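Local coordinates for protein CymD (Pseudomonas putida, PDB 6Z34) that forms an outer-membrane channel of the FadL family for monoaromatic hydrocarbons, which are probably taken up by lateral diffusion, at residues Ala21-Ala35 with Gly225-Val239. Sequence-based numbering, arbitrary orientation.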
ATOM      1  N   ALA A  21       4.475  14.340  -6.177  1.00 48.49           N
ATOM      2  CA  ALA A  21       5.759  14.797  -5.648  1.00 50.55           C
ATOM      3  C   ALA A  21       5.848  16.325  -5.592  1.00 50.45           C
ATOM      4  O   ALA A  21       6.540  16.880  -4.730  1.00 52.38           O
ATOM      5  CB  ALA A  21       6.890  14.241  -6.509  1.00 54.65           C
ATOM      6  N   ALA A  22       5.185  17.016  -6.517  1.00 46.22           N
ATOM      7  CA  ALA A  22       5.226  18.463  -6.584  1.00 53.45           C
ATOM      8  C   ALA A  22       3.839  19.081  -6.679  1.00 58.98           C
ATOM      9  O   ALA A  22       3.711  20.305  -6.565  1.00 58.12           O
ATOM     10  CB  ALA A  22       6.069  18.921  -7.789  1.00 48.96           C
ATOM     11  N   PHE A  23       2.803  18.275  -6.860  1.00 54.63           N
ATOM     12  CA  PHE A  23       1.462  18.770  -7.090  1.00 53.98           C
ATOM     13  C   PHE A  23       0.639  18.702  -5.807  1.00 57.59           C
ATOM     14  O   PHE A  23       0.673  17.694  -5.094  1.00 58.55           O
ATOM     15  CB  PHE A  23       0.787  17.959  -8.181  1.00 51.31           C
ATOM     16  CG  PHE A  23      -0.486  18.559  -8.650  1.00 56.95           C
ATOM     17  CD1 PHE A  23      -1.711  18.143  -8.120  1.00 49.40           C
ATOM     18  CD2 PHE A  23      -0.469  19.553  -9.609  1.00 52.17           C
ATOM     19  CE1 PHE A  23      -2.877  18.727  -8.559  1.00 45.90           C
ATOM     20  CE2 PHE A  23      -1.639  20.116 -10.056  1.00 50.40           C
ATOM     21  CZ  PHE A  23      -2.837  19.704  -9.545  1.00 50.25           C
ATOM     22  N   ASN A  24      -0.108  19.772  -5.532  1.00 50.41           N
ATOM     23  CA  ASN A  24      -0.936  19.854  -4.338  1.00 44.91           C
ATOM     24  C   ASN A  24      -2.070  18.843  -4.404  1.00 49.87           C
ATOM     25  O   ASN A  24      -3.119  19.134  -4.984  1.00 47.57           O
ATOM     26  CB  ASN A  24      -1.515  21.249  -4.171  1.00 42.75           C
ATOM     27  CG  ASN A  24      -2.397  21.351  -2.933  1.00 62.94           C
ATOM     28  OD1 ASN A  24      -2.455  20.428  -2.120  1.00 52.29           O
ATOM     29  ND2 ASN A  24      -3.081  22.478  -2.783  1.00 53.18           N
ATOM     30  N   ILE A  25      -1.875  17.664  -3.810  1.00 55.76           N
ATOM     31  CA  ILE A  25      -2.870  16.601  -3.881  1.00 53.43           C
ATOM     32  C   ILE A  25      -3.769  16.685  -2.653  1.00 66.36           C
ATOM     33  O   ILE A  25      -4.605  15.801  -2.417  1.00 71.62           O
ATOM     34  CB  ILE A  25      -2.220  15.209  -4.005  1.00 49.44           C
ATOM     35  CG1 ILE A  25      -1.314  14.889  -2.813  1.00 44.15           C
ATOM     36  CG2 ILE A  25      -1.471  15.049  -5.327  1.00 45.21           C
ATOM     37  CD1 ILE A  25      -1.105  13.340  -2.627  1.00 44.08           C
ATOM     38  N   GLY A  26      -3.601  17.750  -1.865  1.00 64.36           N
ATOM     39  CA  GLY A  26      -4.390  17.936  -0.662  1.00 50.40           C
ATOM     40  C   GLY A  26      -3.771  17.253   0.550  1.00 54.00           C
ATOM     41  O   GLY A  26      -2.560  17.017   0.620  1.00 52.37           O
ATOM     42  N   ALA A  27      -4.630  16.921   1.517  1.00 47.11           N
ATOM     43  CA  ALA A  27      -4.158  16.330   2.763  1.00 41.76           C
ATOM     44  C   ALA A  27      -3.424  15.016   2.556  1.00 44.33           C
ATOM     45  O   ALA A  27      -2.581  14.652   3.383  1.00 51.42           O
ATOM     46  CB  ALA A  27      -5.335  16.072   3.703  1.00 49.77           C
ATOM     47  N   GLN A  28      -3.736  14.283   1.486  1.00 50.07           N
ATOM     48  CA  GLN A  28      -3.023  13.042   1.203  1.00 47.45           C
ATOM     49  C   GLN A  28      -1.527  13.250   1.006  1.00 48.83           C
ATOM     50  O   GLN A  28      -0.780  12.262   1.027  1.00 43.34           O
ATOM     51  CB  GLN A  28      -3.638  12.370  -0.019  1.00 40.28           C
ATOM     52  CG  GLN A  28      -5.046  11.863   0.251  1.00 41.21           C
ATOM     53  CD  GLN A  28      -6.097  12.926   0.035  1.00 56.98           C
ATOM     54  OE1 GLN A  28      -5.787  14.127  -0.022  1.00 60.18           O
ATOM     55  NE2 GLN A  28      -7.348  12.503  -0.082  1.00 54.28           N
ATOM     56  N   GLY A  29      -1.062  14.504   0.860  1.00 43.67           N
ATOM     57  CA  GLY A  29       0.369  14.746   0.791  1.00 43.01           C
ATOM     58  C   GLY A  29       1.115  14.177   1.982  1.00 48.92           C
ATOM     59  O   GLY A  29       2.286  13.810   1.869  1.00 48.78           O
ATOM     60  N   MET A  30       0.455  14.102   3.136  1.00 44.65           N
ATOM     61  CA  MET A  30       0.937  13.371   4.306  1.00 52.03           C
ATOM     62  C   MET A  30       1.555  12.020   3.939  1.00 52.68           C
ATOM     63  O   MET A  30       2.520  11.562   4.571  1.00 44.49           O
ATOM     64  CB  MET A  30      -0.230  13.136   5.284  1.00 55.63           C
ATOM     65  CG  MET A  30      -0.330  14.147   6.380  1.00 64.87           C
ATOM     66  SD  MET A  30      -1.657  13.914   7.580  1.00 56.43           S
ATOM     67  CE  MET A  30      -3.082  13.673   6.548  1.00 45.72           C
ATOM     68  N   MET A  31       0.978  11.355   2.941  1.00 46.52           N
ATOM     69  CA  MET A  31       1.397  10.010   2.576  1.00 57.84           C
ATOM     70  C   MET A  31       2.152   9.978   1.263  1.00 53.01           C
ATOM     71  O   MET A  31       2.426   8.892   0.758  1.00 48.86           O
ATOM     72  CB  MET A  31       0.193   9.074   2.488  1.00 64.47           C
ATOM     73  CG  MET A  31      -0.479   8.790   3.827  1.00 72.86           C
ATOM     74  SD  MET A  31       0.573   7.893   4.998  1.00 71.76           S
ATOM     75  CE  MET A  31       1.218   6.613   3.959  1.00 60.65           C
ATOM     76  N   LEU A  32       2.468  11.134   0.679  1.00 40.10           N
ATOM     77  CA  LEU A  32       3.266  11.135  -0.544  1.00 46.66           C
ATOM     78  C   LEU A  32       4.458  12.046  -0.320  1.00 48.14           C
ATOM     79  O   LEU A  32       5.500  11.610   0.196  1.00 47.62           O
ATOM     80  CB  LEU A  32       2.450  11.573  -1.758  1.00 43.35           C
ATOM     81  CG  LEU A  32       3.014  10.968  -3.055  1.00 58.28           C
ATOM     82  CD1 LEU A  32       1.888  10.655  -4.026  1.00 52.21           C
ATOM     83  CD2 LEU A  32       4.077  11.837  -3.721  1.00 65.41           C
ATOM     84  N   ASN A  33       4.313  13.319  -0.669  1.00 45.82           N
ATOM     85  CA  ASN A  33       5.338  14.303  -0.337  1.00 45.38           C
ATOM     86  C   ASN A  33       4.703  15.308   0.609  1.00 47.57           C
ATOM     87  O   ASN A  33       3.942  16.195   0.176  1.00 43.54           O
ATOM     88  CB  ASN A  33       5.921  14.980  -1.578  1.00 40.19           C
ATOM     89  CG  ASN A  33       7.038  15.986  -1.233  1.00 53.61           C
ATOM     90  OD1 ASN A  33       7.483  16.091  -0.070  1.00 47.63           O
ATOM     91  ND2 ASN A  33       7.498  16.725  -2.244  1.00 53.32           N
ATOM     92  N   PRO A  34       4.956  15.188   1.910  1.00 48.16           N
ATOM     93  CA  PRO A  34       4.344  16.119   2.866  1.00 40.40           C
ATOM     94  C   PRO A  34       4.749  17.570   2.652  1.00 41.23           C
ATOM     95  O   PRO A  34       4.052  18.461   3.149  1.00 42.92           O
ATOM     96  CB  PRO A  34       4.817  15.590   4.230  1.00 45.21           C
ATOM     97  CG  PRO A  34       5.871  14.564   3.938  1.00 49.93           C
ATOM     98  CD  PRO A  34       5.642  14.062   2.566  1.00 50.33           C
ATOM     99  N   ALA A  35       5.821  17.851   1.903  1.00 44.58           N
ATOM    100  CA  ALA A  35       6.143  19.247   1.613  1.00 41.30           C
ATOM    101  C   ALA A  35       5.015  19.925   0.851  1.00 44.62           C
ATOM    102  O   ALA A  35       4.862  21.150   0.943  1.00 46.48           O
ATOM    103  CB  ALA A  35       7.451  19.358   0.824  1.00 43.55           C
ATOM    104  N   GLY A 225      10.601  14.852   2.455  1.00 47.74           N
ATOM    105  CA  GLY A 225      10.523  15.392   1.114  1.00 45.37           C
ATOM    106  C   GLY A 225      10.701  16.897   1.094  1.00 53.03           C
ATOM    107  O   GLY A 225      10.760  17.547   2.133  1.00 52.62           O
ATOM    108  N   LEU A 226      10.790  17.438  -0.121  1.00 57.52           N
ATOM    109  CA  LEU A 226      10.854  18.884  -0.315  1.00 54.37           C
ATOM    110  C   LEU A 226      10.200  19.244  -1.643  1.00 48.79           C
ATOM    111  O   LEU A 226       9.999  18.389  -2.507  1.00 49.15           O
ATOM    112  CB  LEU A 226      12.289  19.422  -0.261  1.00 48.39           C
ATOM    113  CG  LEU A 226      13.268  18.988  -1.361  1.00 59.93           C
ATOM    114  CD1 LEU A 226      13.240  19.919  -2.558  1.00 69.30           C
ATOM    115  CD2 LEU A 226      14.681  18.895  -0.823  1.00 55.65           C
ATOM    116  N   THR A 227       9.821  20.520  -1.778  1.00 47.23           N
ATOM    117  CA  THR A 227       9.425  21.067  -3.068  1.00 48.68           C
ATOM    118  C   THR A 227      10.188  22.356  -3.301  1.00 48.99           C
ATOM    119  O   THR A 227      10.566  23.054  -2.356  1.00 56.77           O
ATOM    120  CB  THR A 227       7.920  21.329  -3.183  1.00 45.66           C
ATOM    121  OG1 THR A 227       7.544  22.385  -2.302  1.00 48.40           O
ATOM    122  CG2 THR A 227       7.137  20.105  -2.822  1.00 51.14           C
ATOM    123  N   TYR A 228      10.433  22.652  -4.568  1.00 49.72           N
ATOM    124  CA  TYR A 228      11.190  23.841  -4.945  1.00 52.89           C
ATOM    125  C   TYR A 228      10.535  24.468  -6.160  1.00 56.68           C
ATOM    126  O   TYR A 228      10.419  23.818  -7.207  1.00 63.06           O
ATOM    127  CB  TYR A 228      12.654  23.521  -5.238  1.00 49.25           C
ATOM    128  CG  TYR A 228      13.516  24.768  -5.334  1.00 60.66           C
ATOM    129  CD1 TYR A 228      13.928  25.439  -4.186  1.00 61.39           C
ATOM    130  CD2 TYR A 228      13.904  25.278  -6.564  1.00 68.11           C
ATOM    131  CE1 TYR A 228      14.708  26.567  -4.256  1.00 62.40           C
ATOM    132  CE2 TYR A 228      14.690  26.426  -6.654  1.00 68.99           C
ATOM    133  CZ  TYR A 228      15.088  27.066  -5.492  1.00 71.91           C
ATOM    134  OH  TYR A 228      15.869  28.201  -5.556  1.00 78.70           O
ATOM    135  N   GLN A 229      10.097  25.719  -6.012  1.00 51.24           N
ATOM    136  CA  GLN A 229       9.532  26.481  -7.127  1.00 64.25           C
ATOM    137  C   GLN A 229      10.678  27.163  -7.849  1.00 62.28           C
ATOM    138  O   GLN A 229      11.050  28.286  -7.521  1.00 74.99           O
ATOM    139  CB  GLN A 229       8.523  27.508  -6.636  1.00 60.07           C
ATOM    140  CG  GLN A 229       7.772  28.166  -7.766  1.00 62.16           C
ATOM    141  CD  GLN A 229       6.548  27.369  -8.164  1.00 66.02           C
ATOM    142  OE1 GLN A 229       5.753  26.985  -7.314  1.00 66.05           O
ATOM    143  NE2 GLN A 229       6.398  27.105  -9.461  1.00 62.55           N
ATOM    144  N   LEU A 230      11.270  26.486  -8.831  1.00 56.67           N
ATOM    145  CA  LEU A 230      12.430  27.104  -9.463  1.00 79.82           C
ATOM    146  C   LEU A 230      12.028  28.166 -10.480  1.00 89.97           C
ATOM    147  O   LEU A 230      12.764  29.135 -10.685  1.00 88.87           O
ATOM    148  CB  LEU A 230      13.329  26.044 -10.103  1.00 81.40           C
ATOM    149  CG  LEU A 230      12.841  24.877 -10.950  1.00 82.00           C
ATOM    150  CD1 LEU A 230      12.005  25.329 -12.118  1.00 91.34           C
ATOM    151  CD2 LEU A 230      14.075  24.168 -11.465  1.00 83.25           C
ATOM    152  N   THR A 231      10.856  28.013 -11.078  1.00 92.21           N
ATOM    153  CA  THR A 231      10.251  28.877 -12.073  1.00 87.97           C
ATOM    154  C   THR A 231       8.839  29.208 -11.621  1.00 93.01           C
ATOM    155  O   THR A 231       8.204  28.399 -10.935  1.00 97.43           O
ATOM    156  CB  THR A 231      10.240  28.173 -13.439  1.00 84.35           C
ATOM    157  OG1 THR A 231      11.520  28.326 -14.052  1.00 81.63           O
ATOM    158  CG2 THR A 231       9.148  28.691 -14.368  1.00 89.60           C
ATOM    159  N   PRO A 232       8.340  30.401 -11.936  1.00 96.97           N
ATOM    160  CA  PRO A 232       6.974  30.748 -11.514  1.00 90.59           C
ATOM    161  C   PRO A 232       5.918  29.726 -11.911  1.00 75.45           C
ATOM    162  O   PRO A 232       4.928  29.580 -11.193  1.00 78.16           O
ATOM    163  CB  PRO A 232       6.737  32.107 -12.192  1.00 88.99           C
ATOM    164  CG  PRO A 232       7.854  32.243 -13.207  1.00 93.64           C
ATOM    165  CD  PRO A 232       9.004  31.542 -12.584  1.00 96.98           C
ATOM    166  N   LYS A 233       6.088  29.005 -13.015  1.00 71.65           N
ATOM    167  CA  LYS A 233       5.089  28.026 -13.417  1.00 74.25           C
ATOM    168  C   LYS A 233       5.496  26.583 -13.122  1.00 73.96           C
ATOM    169  O   LYS A 233       4.654  25.683 -13.219  1.00 67.91           O
ATOM    170  CB  LYS A 233       4.776  28.177 -14.912  1.00 72.16           C
ATOM    171  CG  LYS A 233       4.541  29.618 -15.323  1.00 81.49           C
ATOM    172  CD  LYS A 233       3.404  29.759 -16.316  1.00 84.43           C
ATOM    173  CE  LYS A 233       3.798  29.290 -17.699  1.00 86.43           C
ATOM    174  NZ  LYS A 233       2.729  29.613 -18.697  1.00 86.27           N
ATOM    175  N   THR A 234       6.750  26.337 -12.756  1.00 62.29           N
ATOM    176  CA  THR A 234       7.277  24.987 -12.660  1.00 59.97           C
ATOM    177  C   THR A 234       7.812  24.755 -11.259  1.00 59.33           C
ATOM    178  O   THR A 234       8.736  25.447 -10.820  1.00 66.43           O
ATOM    179  CB  THR A 234       8.373  24.743 -13.697  1.00 63.32           C
ATOM    180  OG1 THR A 234       7.771  24.600 -14.990  1.00 64.10           O
ATOM    181  CG2 THR A 234       9.134  23.466 -13.360  1.00 66.30           C
ATOM    182  N   ARG A 235       7.215  23.793 -10.562  1.00 50.02           N
ATOM    183  CA  ARG A 235       7.647  23.376  -9.241  1.00 49.69           C
ATOM    184  C   ARG A 235       8.222  21.976  -9.357  1.00 50.72           C
ATOM    185  O   ARG A 235       7.727  21.155 -10.139  1.00 52.26           O
ATOM    186  CB  ARG A 235       6.467  23.405  -8.249  1.00 58.25           C
ATOM    187  CG  ARG A 235       6.801  23.045  -6.800  1.00 59.64           C
ATOM    188  CD  ARG A 235       5.554  23.115  -5.915  1.00 60.54           C
ATOM    189  NE  ARG A 235       4.700  24.252  -6.247  1.00 60.24           N
ATOM    190  CZ  ARG A 235       3.494  24.154  -6.803  1.00 65.72           C
ATOM    191  NH1 ARG A 235       2.986  22.960  -7.096  1.00 59.03           N
ATOM    192  NH2 ARG A 235       2.796  25.252  -7.070  1.00 67.64           N
ATOM    193  N   VAL A 236       9.290  21.712  -8.615  1.00 53.27           N
ATOM    194  CA  VAL A 236       9.878  20.383  -8.601  1.00 54.77           C
ATOM    195  C   VAL A 236       9.807  19.852  -7.170  1.00 59.13           C
ATOM    196  O   VAL A 236       9.868  20.619  -6.200  1.00 53.78           O
ATOM    197  CB  VAL A 236      11.321  20.405  -9.166  1.00 60.63           C
ATOM    198  CG1 VAL A 236      12.222  21.283  -8.343  1.00 60.29           C
ATOM    199  CG2 VAL A 236      11.888  19.012  -9.241  1.00 72.74           C
ATOM    200  N   GLY A 237       9.615  18.542  -7.044  1.00 52.97           N
ATOM    201  CA  GLY A 237       9.436  17.915  -5.744  1.00 41.12           C
ATOM    202  C   GLY A 237      10.162  16.587  -5.664  1.00 55.52           C
ATOM    203  O   GLY A 237      10.277  15.850  -6.650  1.00 57.49           O
ATOM    204  N   ILE A 238      10.665  16.289  -4.471  1.00 48.12           N
ATOM    205  CA  ILE A 238      11.405  15.052  -4.234  1.00 52.66           C
ATOM    206  C   ILE A 238      11.056  14.555  -2.842  1.00 54.69           C
ATOM    207  O   ILE A 238      11.052  15.333  -1.879  1.00 54.04           O
ATOM    208  CB  ILE A 238      12.937  15.255  -4.384  1.00 61.70           C
ATOM    209  CG1 ILE A 238      13.708  13.986  -4.054  1.00 71.41           C
ATOM    210  CG2 ILE A 238      13.470  16.289  -3.452  1.00 71.89           C
ATOM    211  CD1 ILE A 238      13.644  12.954  -5.113  1.00 78.38           C
ATOM    212  N   VAL A 239      10.748  13.259  -2.728  1.00 46.88           N
ATOM    213  CA  VAL A 239      10.456  12.678  -1.421  1.00 46.55           C
ATOM    214  C   VAL A 239      11.074  11.295  -1.334  1.00 56.92           C
ATOM    215  O   VAL A 239      10.960  10.484  -2.260  1.00 57.28           O
ATOM    216  CB  VAL A 239       8.938  12.632  -1.113  1.00 50.34           C
ATOM    217  CG1 VAL A 239       8.177  11.838  -2.160  1.00 42.77           C
ATOM    218  CG2 VAL A 239       8.705  12.045   0.278  1.00 48.47           C
TER
HETATM  219  O   HOH W   1       0.271  22.408  -6.806  1.00 51.81           O
HETATM  220  O   HOH W   2       5.296  22.788  -1.536  1.00 48.36           O
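A buried contact, hydrogen-bonded through the Asn33 amide and the Arg235 guanidinium, joins the N-terminal plug segment Ala21-Ala35 to the inward face of the beta hairpin Gly225-Val239, in the wall of a FadL-type barrel. Asn33 has CG anti to the backbone N (chi1 -178°), which lays its amide over the hairpin. Its ND2 donates in two directions. One bond, of 2.7 Å, runs from ND2 to Ala21 O within its own segment. The other crosses from ND2 to Leu226 O at 3.0 Å. Both acceptors lie near the amide plane, yet ND2 sits well above the carbonyl plane of Leu226, whose O also takes the cross-strand bond from Ile238 N. Asn33 OD1 receives Ala35 N, closing an Asx turn, and rests 3.3 Å from the bare CA of Gly225. Ala21 O lies likewise against Gly237, accepting a CA-H...O contact from its CA at 3.2 Å; neither glycine presents a side chain. Beside the amide, Ala35 CB packs on Leu226 and on Thr227 CG2. Val239 flanks Asn33 CB, its CG2 lying 3.2 Å from Leu32 O. Farther toward the turn, Arg235 bends at chi3 (-40°) to bring NH1 to Ala22 O at 2.8 Å. NH1 approaches nearly in line with the Ala22 carbonyl, and Ala22 O lies in the guanidinium plane, at its edge; a water bridges NH1 to Asn24 N. Ala22 CB meanwhile presses on the backbone between Arg235 and Gly237. Around this seam, strand 151-171 pairs with the Gly225 arm of the hairpin and touches Pro34 through Ser156, whereas strand 281-289 pairs with the other arm and meets Phe23 at Ser287. Asp299 OD2, from strand 294-303, accepts a hydrogen bond from Ala21 N, so the plug segment is tied to several wall strands.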